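Local coordinates for protein prepilin (Salmonella typhi, PDB 3FHV) that probably forms the subunit of the type IVb pilus of the typhoid bacterium, an adhesive fibre whose pilin interacts with the host chloride channel CFTR, at residues A[95-101]-A[146-150]. Sequence-based numbering, arbitrary orientation.
Sequences KVPQSAC and GTNTL
V96 and N148 form an antiparallel hydrogen-bonded pair, V96 N giving a bond of 2.8 Å to N148 O and N148 N returning one of 3.1 Å to V96 O. K95, with both phi and psi positive, also faces N148, which makes a G1 beta bulge at the end of strand 88-96. The N148 side chain turns back beside its own backbone N (chi1 -63°), and ND2 donates to V96 O over 3.1 Å. Backbone and amide thus grip one carbonyl oxygen from opposite faces of its plane, while OD1 accepts from T139 N. Strands 88-96 and 148-154 are neighbours in the antiparallel sheet of this pilin domain, and P97 occupies the N-cap position of helix 98-111, which leaves directly from the bulged strand. On that helix the sulfur of C101, disulfide-bonded to C138, lies against the N148 amide, SG to CG 3.6 Å, and the same sulfur also meets L150 CD2, at 3.8 Å. I119 of strand 116-119 also touches C101 and L150. At the turn, G146 packs its CA against P97 CA at 3.7 Å and makes a CA-H...O contact with K95 O (3.4 Å), answered by one from K95 CA to G146 O. Water bridges K95 O and G146 N, and a second water links K95 N to T149 OG1.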
loop_
_atom_site.group_PDB
_atom_site.type_symbol
_atom_site.label_atom_id
_atom_site.label_comp_id
_atom_site.label_asym_id
_atom_site.label_seq_id
_atom_site.Cartn_x
_atom_site.Cartn_y
_atom_site.Cartn_z
ATOM N N LYS A 95 -13.730 0.385 18.762
ATOM C CA LYS A 95 -13.136 -0.195 19.957
ATOM C C LYS A 95 -11.635 0.027 20.059
ATOM O O LYS A 95 -10.884 -0.860 20.471
ATOM C CB LYS A 95 -13.458 -1.696 20.012
ATOM C CG LYS A 95 -14.963 -1.991 19.982
ATOM C CD LYS A 95 -15.247 -3.452 20.261
ATOM C CE LYS A 95 -16.702 -3.678 20.639
ATOM N NZ LYS A 95 -16.941 -5.100 21.039
ATOM N N VAL A 96 -11.198 1.221 19.689
ATOM C CA VAL A 96 -9.786 1.561 19.753
ATOM C C VAL A 96 -9.422 1.886 21.196
ATOM O O VAL A 96 -10.107 2.679 21.844
ATOM C CB VAL A 96 -9.478 2.786 18.882
ATOM C CG1 VAL A 96 -7.987 3.101 18.933
ATOM C CG2 VAL A 96 -9.957 2.540 17.460
ATOM N N PRO A 97 -8.344 1.267 21.719
ATOM C CA PRO A 97 -7.879 1.486 23.099
ATOM C C PRO A 97 -7.450 2.935 23.280
ATOM O O PRO A 97 -7.118 3.603 22.307
ATOM C CB PRO A 97 -6.711 0.510 23.230
ATOM C CG PRO A 97 -7.103 -0.597 22.315
ATOM C CD PRO A 97 -7.633 0.133 21.104
ATOM N N GLN A 98 -7.428 3.403 24.525
ATOM C CA GLN A 98 -7.101 4.797 24.825
ATOM C C GLN A 98 -5.779 5.305 24.263
ATOM O O GLN A 98 -5.743 6.342 23.595
ATOM C CB GLN A 98 -7.145 5.025 26.342
ATOM C CG GLN A 98 -7.479 6.462 26.753
ATOM C CD GLN A 98 -6.290 7.405 26.706
ATOM O OE1 GLN A 98 -6.453 8.627 26.764
ATOM N NE2 GLN A 98 -5.090 6.848 26.624
ATOM N N SER A 99 -4.695 4.584 24.536
ATOM C CA SER A 99 -3.382 4.986 24.058
ATOM C C SER A 99 -3.328 5.085 22.536
ATOM O O SER A 99 -2.818 6.065 21.989
ATOM C CB SER A 99 -2.322 3.995 24.544
ATOM O OG SER A 99 -1.054 4.351 24.035
ATOM N N ALA A 100 -3.856 4.069 21.862
ATOM C CA ALA A 100 -3.867 4.035 20.405
ATOM C C ALA A 100 -4.719 5.167 19.843
ATOM O O ALA A 100 -4.362 5.780 18.846
ATOM C CB ALA A 100 -4.392 2.693 19.916
ATOM N N CYS A 101 -5.854 5.430 20.482
ATOM C CA CYS A 101 -6.743 6.498 20.042
ATOM C C CYS A 101 -6.000 7.833 20.011
ATOM O O CYS A 101 -6.164 8.624 19.086
ATOM C CB CYS A 101 -7.942 6.579 20.985
ATOM S SG CYS A 101 -9.104 7.970 20.775
ATOM N N GLY A 146 -11.049 -1.601 24.169
ATOM C CA GLY A 146 -11.058 -0.190 23.817
ATOM C C GLY A 146 -12.477 0.329 23.702
ATOM O O GLY A 146 -13.376 -0.420 23.326
ATOM N N THR A 147 -12.683 1.606 24.020
ATOM C CA THR A 147 -14.009 2.195 23.963
ATOM C C THR A 147 -14.122 3.362 22.985
ATOM O O THR A 147 -15.126 4.057 22.978
ATOM C CB THR A 147 -14.455 2.701 25.360
ATOM O OG1 THR A 147 -13.517 3.673 25.852
ATOM C CG2 THR A 147 -14.539 1.536 26.345
ATOM N N ASN A 148 -13.112 3.561 22.142
ATOM C CA ASN A 148 -13.133 4.680 21.207
ATOM C C ASN A 148 -13.476 4.350 19.765
ATOM O O ASN A 148 -13.064 3.314 19.232
ATOM C CB ASN A 148 -11.781 5.399 21.241
ATOM C CG ASN A 148 -11.479 6.001 22.596
ATOM O OD1 ASN A 148 -12.128 6.954 23.016
ATOM N ND2 ASN A 148 -10.487 5.443 23.293
ATOM N N THR A 149 -14.251 5.241 19.148
ATOM C CA THR A 149 -14.623 5.125 17.744
ATOM C C THR A 149 -13.966 6.320 17.048
ATOM O O THR A 149 -14.214 7.462 17.417
ATOM C CB THR A 149 -16.151 5.233 17.531
ATOM O OG1 THR A 149 -16.809 4.181 18.239
ATOM C CG2 THR A 149 -16.500 5.123 16.042
ATOM N N LEU A 150 -13.127 6.051 16.055
ATOM C CA LEU A 150 -12.459 7.113 15.314
ATOM C C LEU A 150 -13.021 7.123 13.904
ATOM O O LEU A 150 -13.286 6.067 13.325
ATOM C CB LEU A 150 -10.939 6.872 15.262
ATOM C CG LEU A 150 -10.134 6.951 16.573
ATOM C CD1 LEU A 150 -8.655 6.630 16.305
ATOM C CD2 LEU A 150 -10.263 8.343 17.155
HETATM O O HOH W 1 -10.531 -3.082 21.880
HETATM O O HOH W 2 -16.151 1.790 19.774
#